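Local coordinates for protein iota-carbonic anhydrase (Nostoc sp. PCC 7120 = FACHB-418, PDB 7C5W) that catalyses the hydration of carbon dioxide to bicarbonate without any metal cofactor, acting as a homotetramer built from two dimers, at residues Leu58-Ile63 against Gly93-Phe98; Lys77-Ile82 against His170-Pro175; Thr134-Val139 against Asp152-Phe157. One frame throughout, in Å; residues are numbered along the deposited sequence.

Contact 1. Residues Leu58-Ile63 against Gly93-Phe98; sequences LAEKVI and GALAYF
Ile-63 reaches across to the helix of Gly-93 to Phe-98 with a single methyl. Its first torsion sets CG1 beside the backbone N (chi1 -75°) and the second is extended, which carries CD1 past the side chains onto the partner backbone. The end of this arm is tightly packed: Ile-63 CD1 stands 3.2 Å from Leu-95 N, and at 3.3 Å from Leu-95 CA it is closer than two carbons usually lie. The small Ala-94 lets the methyl close in on the backbone, its CB 3.9 Å from Ile-63 CD1. Leu-95 returns the contact from the other helix with its forked end. One prong, CD1, sits 3.7 Å from CB of Ala-59, where the CA atoms of the two helices come nearest; the other, CD2, lies 3.7 Å from CG of Glu-60. Glutamate suits this margin because its methylene can cover a leucine while OE2 goes on to a salt bridge with Arg-91. Phe-98 closes the row, presenting its ring obliquely to Ile-63 CD1, and one face of that ring is covered by Tyr-97 CD2. The axes of 58-63 and 93-98 pass 9.9 Å apart at closest approach, with their N-to-C directions at 135°. This is an apolar helix-helix interface without polar pairing between the segments, and it joins helix 52-66 to helix 91-99, which carries Tyr-97 of the hydrogencarbonate site.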
loop_
_atom_site.group_PDB
_atom_site.type_symbol
_atom_site.label_atom_id
_atom_site.label_comp_id
_atom_site.label_asym_id
_atom_site.label_seq_id
_atom_site.Cartn_x
_atom_site.Cartn_y
_atom_site.Cartn_z
ATOM N N LEU A 58 12.831 -4.408 30.673
ATOM C CA LEU A 58 12.063 -5.354 29.833
ATOM C C LEU A 58 11.061 -4.558 28.992
ATOM O O LEU A 58 10.969 -4.837 27.793
ATOM C CB LEU A 58 11.354 -6.390 30.706
ATOM C CG LEU A 58 10.512 -7.397 29.926
ATOM C CD1 LEU A 58 11.316 -8.038 28.817
ATOM C CD2 LEU A 58 9.954 -8.480 30.822
ATOM N N ALA A 59 10.362 -3.599 29.599
ATOM C CA ALA A 59 9.399 -2.703 28.918
ATOM C C ALA A 59 10.106 -1.976 27.766
ATOM O O ALA A 59 9.491 -1.826 26.704
ATOM C CB ALA A 59 8.796 -1.732 29.901
ATOM N N GLU A 60 11.359 -1.564 27.964
ATOM C CA GLU A 60 12.141 -0.793 26.963
ATOM C C GLU A 60 12.372 -1.649 25.713
ATOM O O GLU A 60 12.192 -1.119 24.594
ATOM C CB GLU A 60 13.467 -0.330 27.560
ATOM C CG GLU A 60 13.314 0.907 28.421
ATOM C CD GLU A 60 14.614 1.567 28.838
ATOM O OE1 GLU A 60 14.828 1.694 30.064
ATOM O OE2 GLU A 60 15.391 1.970 27.936
ATOM N N LYS A 61 12.775 -2.909 25.893
ATOM C CA LYS A 61 13.041 -3.848 24.771
ATOM C C LYS A 61 11.690 -4.151 24.098
ATOM O O LYS A 61 11.628 -4.143 22.855
ATOM C CB LYS A 61 13.810 -5.082 25.262
ATOM N N VAL A 62 10.629 -4.321 24.886
ATOM C CA VAL A 62 9.245 -4.573 24.385
ATOM C C VAL A 62 8.812 -3.423 23.462
ATOM O O VAL A 62 8.382 -3.697 22.336
ATOM C CB VAL A 62 8.238 -4.747 25.533
ATOM C CG1 VAL A 62 6.813 -4.656 25.015
ATOM C CG2 VAL A 62 8.453 -6.050 26.283
ATOM N N ILE A 63 8.933 -2.178 23.913
ATOM C CA ILE A 63 8.527 -0.968 23.137
ATOM C C ILE A 63 9.384 -0.853 21.873
ATOM O O ILE A 63 8.834 -0.514 20.797
ATOM C CB ILE A 63 8.627 0.285 24.018
ATOM C CG1 ILE A 63 7.463 0.329 25.010
ATOM C CG2 ILE A 63 8.718 1.542 23.163
ATOM C CD1 ILE A 63 7.638 1.324 26.120
ATOM N N GLY A 93 7.065 8.519 26.361
ATOM C CA GLY A 93 5.624 8.560 26.689
ATOM C C GLY A 93 5.069 7.158 26.903
ATOM O O GLY A 93 4.304 6.956 27.873
ATOM N N ALA A 94 5.455 6.212 26.039
ATOM C CA ALA A 94 4.944 4.818 26.032
ATOM C C ALA A 94 5.497 4.077 27.253
ATOM O O ALA A 94 4.698 3.476 27.983
ATOM C CB ALA A 94 5.307 4.127 24.735
ATOM N N LEU A 95 6.816 4.125 27.449
ATOM C CA LEU A 95 7.509 3.541 28.627
ATOM C C LEU A 95 6.846 4.046 29.916
ATOM O O LEU A 95 6.408 3.213 30.751
ATOM C CB LEU A 95 8.981 3.955 28.575
ATOM C CG LEU A 95 9.876 3.289 29.614
ATOM C CD1 LEU A 95 9.800 1.774 29.492
ATOM C CD2 LEU A 95 11.310 3.777 29.473
ATOM N N ALA A 96 6.766 5.367 30.061
ATOM C CA ALA A 96 6.189 6.043 31.238
ATOM C C ALA A 96 4.797 5.458 31.507
ATOM O O ALA A 96 4.499 5.118 32.662
ATOM C CB ALA A 96 6.144 7.527 30.991
ATOM N N TYR A 97 3.958 5.330 30.481
ATOM C CA TYR A 97 2.568 4.848 30.662
ATOM C C TYR A 97 2.594 3.473 31.334
ATOM O O TYR A 97 1.768 3.223 32.230
ATOM C CB TYR A 97 1.800 4.781 29.342
ATOM C CG TYR A 97 0.464 4.103 29.493
ATOM C CD1 TYR A 97 -0.595 4.753 30.102
ATOM C CD2 TYR A 97 0.276 2.788 29.097
ATOM C CE1 TYR A 97 -1.816 4.126 30.287
ATOM C CE2 TYR A 97 -0.943 2.148 29.265
ATOM C CZ TYR A 97 -1.994 2.822 29.860
ATOM O OH TYR A 97 -3.204 2.212 30.025
ATOM N N PHE A 98 3.508 2.604 30.904
ATOM C CA PHE A 98 3.520 1.166 31.279
ATOM C C PHE A 98 4.140 0.964 32.666
ATOM O O PHE A 98 3.588 0.140 33.429
ATOM C CB PHE A 98 4.206 0.334 30.193
ATOM C CG PHE A 98 3.312 0.068 29.007
ATOM C CD1 PHE A 98 2.109 -0.599 29.170
ATOM C CD2 PHE A 98 3.652 0.522 27.744
ATOM C CE1 PHE A 98 1.274 -0.822 28.091
ATOM C CE2 PHE A 98 2.813 0.298 26.666
ATOM C CZ PHE A 98 1.630 -0.377 26.841
#

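Contact 2. Residues Lys77-Ile82 against His170-Pro175; sequences KPTLAI and HHSSLP
A sharp bend at chi2 (-94°) and another at chi3 carry the chain of Lys-77 forward along its own loop, so that NZ ends 2.6 Å from the carbonyl O of Ser-172 and approaches it in the carbonyl plane. The torsion of Thr-79 (chi1 -43°) puts OG1 beside the backbone N, where it meets Ser-172 OG at 2.7 Å in a bond whose donor could be either hydroxyl. The same torsion sends CG2 the other way, to pack 3.7 Å from Leu-174 CD2; threonine fits because one branch is a hydroxyl and the other an apolar methyl. The lysine NZ also bonds weakly to Pro-78 O and Thr-79 O, so the buried ammonium, probably charged, has three carbonyl partners, two of them weak. On the way there Lys-77 CD passes 3.9 Å from His-171 NE2, in an off-centre CH-pi contact with that ring. Backbone bonds fasten the start of the loop as a parallel beta bridge: Lys-77 N donates to His-170 O at 2.8 Å, and Ser-172 N to Lys-77 O at 3.0 Å, the latter nearly straight. Pro-78 then opens a type I turn that ends at Ala-81 and holds Thr-79, which binds hydrogencarbonate. His-171 faces the subunit boundary, where it stacks on His-171 of the second subunit and bonds to Thr-154 and Ser-173 there. Ser-172 OG also takes a hydrogen bond from Lys-153 NZ of strand 148-159, next to strand 165-173 in the sheet. Within the chain, strand 75-77 is an outermost strand, parallel to 165-173, while helix 91-99 lays Tyr-97 against Pro-78 and Thr-79.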
loop_
_atom_site.group_PDB
_atom_site.type_symbol
_atom_site.label_atom_id
_atom_site.label_comp_id
_atom_site.label_asym_id
_atom_site.label_seq_id
_atom_site.Cartn_x
_atom_site.Cartn_y
_atom_site.Cartn_z
ATOM N N LYS A 77 -2.941 6.286 21.986
ATOM C CA LYS A 77 -3.834 6.831 23.041
ATOM C C LYS A 77 -4.110 5.700 24.024
ATOM O O LYS A 77 -4.973 4.857 23.781
ATOM C CB LYS A 77 -5.105 7.444 22.446
ATOM C CG LYS A 77 -5.966 8.193 23.459
ATOM C CD LYS A 77 -7.049 7.319 24.049
ATOM C CE LYS A 77 -7.264 7.489 25.535
ATOM N NZ LYS A 77 -7.980 6.319 26.096
ATOM N N PRO A 78 -3.334 5.625 25.132
ATOM C CA PRO A 78 -3.485 4.557 26.125
ATOM C C PRO A 78 -4.819 4.624 26.891
ATOM O O PRO A 78 -5.403 5.692 26.978
ATOM C CB PRO A 78 -2.300 4.774 27.078
ATOM C CG PRO A 78 -1.348 5.665 26.309
ATOM C CD PRO A 78 -2.248 6.549 25.475
ATOM N N THR A 79 -5.283 3.482 27.405
ATOM C CA THR A 79 -6.566 3.354 28.154
ATOM C C THR A 79 -6.647 4.436 29.242
ATOM O O THR A 79 -7.614 5.227 29.196
ATOM C CB THR A 79 -6.730 1.969 28.792
ATOM O OG1 THR A 79 -6.315 0.959 27.871
ATOM C CG2 THR A 79 -8.153 1.704 29.224
ATOM N N LEU A 80 -5.666 4.478 30.158
ATOM C CA LEU A 80 -5.749 5.237 31.440
ATOM C C LEU A 80 -4.809 6.448 31.428
ATOM O O LEU A 80 -4.317 6.794 32.511
ATOM C CB LEU A 80 -5.393 4.305 32.606
ATOM C CG LEU A 80 -6.331 3.120 32.824
ATOM C CD1 LEU A 80 -6.040 2.428 34.145
ATOM C CD2 LEU A 80 -7.778 3.567 32.769
ATOM N N ALA A 81 -4.592 7.075 30.267
ATOM C CA ALA A 81 -3.747 8.282 30.094
ATOM C C ALA A 81 -4.575 9.539 30.389
ATOM O O ALA A 81 -5.667 9.642 29.816
ATOM C CB ALA A 81 -3.191 8.306 28.689
ATOM N N ILE A 82 -4.066 10.460 31.226
ATOM C CA ILE A 82 -4.823 11.640 31.766
ATOM C C ILE A 82 -4.723 12.839 30.802
ATOM O O ILE A 82 -3.658 13.036 30.183
ATOM C CB ILE A 82 -4.349 11.999 33.190
ATOM N N HIS A 170 -2.363 2.669 18.189
ATOM C CA HIS A 170 -2.836 1.982 19.412
ATOM C C HIS A 170 -3.799 2.914 20.151
ATOM O O HIS A 170 -3.335 3.802 20.867
ATOM C CB HIS A 170 -1.635 1.589 20.278
ATOM C CG HIS A 170 -1.963 0.646 21.384
ATOM N ND1 HIS A 170 -3.257 0.444 21.820
ATOM C CD2 HIS A 170 -1.174 -0.132 22.155
ATOM C CE1 HIS A 170 -3.254 -0.423 22.809
ATOM N NE2 HIS A 170 -1.990 -0.785 23.041
ATOM N N HIS A 171 -5.099 2.735 19.942
ATOM C CA HIS A 171 -6.170 3.485 20.637
ATOM C C HIS A 171 -6.915 2.501 21.540
ATOM O O HIS A 171 -7.525 1.563 21.002
ATOM C CB HIS A 171 -7.063 4.181 19.606
ATOM C CG HIS A 171 -8.044 5.155 20.165
ATOM N ND1 HIS A 171 -8.388 6.308 19.493
ATOM C CD2 HIS A 171 -8.783 5.141 21.296
ATOM C CE1 HIS A 171 -9.301 6.963 20.187
ATOM N NE2 HIS A 171 -9.554 6.270 21.303
ATOM N N SER A 172 -6.833 2.705 22.857
ATOM C CA SER A 172 -7.492 1.882 23.906
ATOM C C SER A 172 -8.419 2.779 24.732
ATOM O O SER A 172 -7.980 3.876 25.110
ATOM C CB SER A 172 -6.457 1.205 24.766
ATOM O OG SER A 172 -7.000 0.069 25.418
ATOM N N SER A 173 -9.652 2.336 24.980
ATOM C CA SER A 173 -10.684 3.091 25.733
ATOM C C SER A 173 -11.517 2.146 26.615
ATOM O O SER A 173 -11.871 1.011 26.165
ATOM C CB SER A 173 -11.563 3.883 24.795
ATOM O OG SER A 173 -12.246 3.032 23.878
ATOM N N LEU A 174 -11.841 2.606 27.826
ATOM C CA LEU A 174 -12.807 1.923 28.718
ATOM C C LEU A 174 -14.175 1.968 28.048
ATOM O O LEU A 174 -14.545 2.983 27.464
ATOM C CB LEU A 174 -12.826 2.613 30.086
ATOM C CG LEU A 174 -11.541 2.479 30.903
ATOM C CD1 LEU A 174 -11.631 3.309 32.175
ATOM C CD2 LEU A 174 -11.246 1.021 31.226
ATOM N N PRO A 175 -14.951 0.862 28.084
ATOM C CA PRO A 175 -16.297 0.864 27.515
ATOM C C PRO A 175 -17.140 2.004 28.111
ATOM O O PRO A 175 -17.146 2.157 29.318
ATOM C CB PRO A 175 -16.837 -0.527 27.895
ATOM C CG PRO A 175 -15.585 -1.384 28.060
ATOM C CD PRO A 175 -14.560 -0.439 28.646
#

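Contact 3. Residues Thr134-Val139 against Asp152-Phe157; sequences TTMGNV and DKTWQF
Val-139 lays its CG2 methyl against the aliphatic arm of Lys-153, 3.5 Å from CE, while the same methyl comes obliquely near the Trp-155 ring. That indole is flanked on both faces: Lys-153 CD lies over one, 3.3 Å above the ring plane, and Phe-157 CZ over the other, both offset toward the rim. Thr-135 OG1 meets the ring at its edge, in plane, 3.7 Å from Trp-155 CE3. With chi1 at 71° this hydroxyl takes the crowded position, and water 1 bridges it to Lys-153 O. Beneath these side chains runs an antiparallel beta hairpin, strands 132-143 and 148-159, in the mixed sheet against which helix 26-50 packs. Thr-135 and Trp-155 form a hydrogen-bonded pair, as do Gly-137 and Lys-153, whose Lys-153 N to Gly-137 O bond is 2.8 Å long and close to straight. Glycine suits the corner that the chain turns at Gly-137, since phi 166° with psi -157° is a combination that a residue lacking CB adopts readily. On the other face, Thr-134 CG2 and Thr-154 CG2 touch at 3.9 Å. Thr-134 OG1 and the amide of Gln-156 bond to Gln-156 and Thr-134 of the second subunit.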
loop_
_atom_site.group_PDB
_atom_site.type_symbol
_atom_site.label_atom_id
_atom_site.label_comp_id
_atom_site.label_asym_id
_atom_site.label_seq_id
_atom_site.Cartn_x
_atom_site.Cartn_y
_atom_site.Cartn_z
ATOM N N THR A 134 -5.209 -3.256 10.366
ATOM C CA THR A 134 -5.903 -2.654 11.527
ATOM C C THR A 134 -6.804 -3.727 12.138
ATOM O O THR A 134 -7.413 -4.478 11.366
ATOM C CB THR A 134 -6.640 -1.385 11.091
ATOM O OG1 THR A 134 -5.720 -0.605 10.335
ATOM C CG2 THR A 134 -7.156 -0.558 12.245
ATOM N N THR A 135 -6.832 -3.831 13.468
ATOM C CA THR A 135 -7.780 -4.687 14.228
ATOM C C THR A 135 -8.591 -3.782 15.153
ATOM O O THR A 135 -8.033 -2.782 15.628
ATOM C CB THR A 135 -7.069 -5.788 15.025
ATOM O OG1 THR A 135 -6.370 -5.211 16.135
ATOM C CG2 THR A 135 -6.119 -6.597 14.167
ATOM N N MET A 136 -9.874 -4.091 15.340
ATOM C CA MET A 136 -10.746 -3.430 16.339
ATOM C C MET A 136 -11.524 -4.523 17.060
ATOM O O MET A 136 -11.942 -5.498 16.397
ATOM C CB MET A 136 -11.723 -2.433 15.707
ATOM C CG MET A 136 -12.648 -1.790 16.717
ATOM S SD MET A 136 -13.666 -0.450 16.025
ATOM C CE MET A 136 -12.473 0.884 16.028
ATOM N N GLY A 137 -11.687 -4.362 18.369
ATOM C CA GLY A 137 -12.462 -5.290 19.205
ATOM C C GLY A 137 -12.201 -5.071 20.681
ATOM O O GLY A 137 -11.768 -3.966 21.067
ATOM N N ASN A 138 -12.449 -6.107 21.477
ATOM C CA ASN A 138 -12.192 -6.105 22.933
ATOM C C ASN A 138 -10.859 -6.797 23.205
ATOM O O ASN A 138 -10.466 -7.690 22.431
ATOM C CB ASN A 138 -13.345 -6.737 23.712
ATOM C CG ASN A 138 -14.592 -5.881 23.668
ATOM O OD1 ASN A 138 -14.528 -4.659 23.847
ATOM N ND2 ASN A 138 -15.724 -6.517 23.414
ATOM N N VAL A 139 -10.184 -6.334 24.256
ATOM C CA VAL A 139 -9.062 -7.030 24.933
ATOM C C VAL A 139 -9.419 -7.106 26.420
ATOM O O VAL A 139 -9.840 -6.097 26.998
ATOM C CB VAL A 139 -7.725 -6.313 24.684
ATOM C CG1 VAL A 139 -6.558 -7.073 25.296
ATOM C CG2 VAL A 139 -7.494 -6.082 23.197
ATOM N N ASP A 152 -11.971 -1.458 24.855
ATOM C CA ASP A 152 -12.191 -1.372 23.390
ATOM C C ASP A 152 -10.871 -0.936 22.750
ATOM O O ASP A 152 -10.443 0.196 23.060
ATOM C CB ASP A 152 -13.293 -0.365 23.075
ATOM C CG ASP A 152 -14.585 -0.597 23.844
ATOM O OD1 ASP A 152 -14.921 -1.781 24.092
ATOM O OD2 ASP A 152 -15.264 0.409 24.153
ATOM N N LYS A 153 -10.248 -1.782 21.912
ATOM C CA LYS A 153 -8.873 -1.548 21.400
ATOM C C LYS A 153 -8.804 -1.587 19.870
ATOM O O LYS A 153 -9.233 -2.603 19.266
ATOM C CB LYS A 153 -7.884 -2.583 21.937
ATOM C CG LYS A 153 -6.427 -2.141 21.835
ATOM C CD LYS A 153 -5.466 -3.074 22.490
ATOM C CE LYS A 153 -5.639 -3.164 23.991
ATOM N NZ LYS A 153 -5.103 -1.965 24.678
ATOM N N THR A 154 -8.189 -0.547 19.291
ATOM C CA THR A 154 -7.758 -0.486 17.871
ATOM C C THR A 154 -6.229 -0.536 17.797
ATOM O O THR A 154 -5.604 0.295 18.453
ATOM C CB THR A 154 -8.280 0.781 17.193
ATOM O OG1 THR A 154 -9.697 0.711 17.294
ATOM C CG2 THR A 154 -7.846 0.902 15.749
ATOM N N TRP A 155 -5.670 -1.488 17.041
ATOM C CA TRP A 155 -4.227 -1.565 16.670
ATOM C C TRP A 155 -4.065 -1.346 15.162
ATOM O O TRP A 155 -4.951 -1.784 14.397
ATOM C CB TRP A 155 -3.635 -2.928 17.018
ATOM C CG TRP A 155 -3.138 -3.084 18.417
ATOM C CD1 TRP A 155 -2.254 -2.287 19.078
ATOM C CD2 TRP A 155 -3.443 -4.173 19.301
ATOM N NE1 TRP A 155 -2.009 -2.795 20.324
ATOM C CE2 TRP A 155 -2.723 -3.947 20.491
ATOM C CE3 TRP A 155 -4.250 -5.312 19.201
ATOM C CZ2 TRP A 155 -2.801 -4.812 21.580
ATOM C CZ3 TRP A 155 -4.320 -6.169 20.277
ATOM C CH2 TRP A 155 -3.605 -5.920 21.448
ATOM N N GLN A 156 -2.954 -0.747 14.739
ATOM C CA GLN A 156 -2.508 -0.807 13.322
ATOM C C GLN A 156 -1.069 -1.322 13.297
ATOM O O GLN A 156 -0.236 -0.744 13.984
ATOM C CB GLN A 156 -2.623 0.550 12.633
ATOM C CG GLN A 156 -2.401 0.481 11.127
ATOM C CD GLN A 156 -2.486 1.836 10.464
ATOM O OE1 GLN A 156 -2.356 1.969 9.252
ATOM N NE2 GLN A 156 -2.695 2.868 11.255
ATOM N N PHE A 157 -0.824 -2.403 12.563
ATOM C CA PHE A 157 0.508 -3.020 12.393
ATOM C C PHE A 157 1.070 -2.642 11.024
ATOM O O PHE A 157 0.335 -2.732 10.023
ATOM C CB PHE A 157 0.405 -4.534 12.554
ATOM C CG PHE A 157 -0.073 -4.951 13.922
ATOM C CD1 PHE A 157 0.813 -5.034 14.987
ATOM C CD2 PHE A 157 -1.416 -5.216 14.148
ATOM C CE1 PHE A 157 0.365 -5.402 16.247
ATOM C CE2 PHE A 157 -1.857 -5.591 15.406
ATOM C CZ PHE A 157 -0.968 -5.678 16.453
HETATM O O HOH W 1 -8.055 -4.795 18.469
#

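Overall arrangement
From the N terminus the chain passes through helix 26-50 into helix 52-66, the first side of contact 1. Strand 75-77 follows, with the loop that opens contact 2, and only then does helix 91-99 close contact 1. The two contacts therefore cross along the chain, and they touch where Tyr-97 meets Pro-78, beside Thr-79, so that the two hydrogencarbonate-binding residues, Thr-79 and Tyr-97, come together. Contact 3 opens and closes next, as the hairpin of 132-143 and 148-159, wholly within the span of contact 2, which strand 165-173 finally completes. Contacts 2 and 3 share one sheet and both reach the second subunit; contact 1 lies across the chain's centre from contact 3.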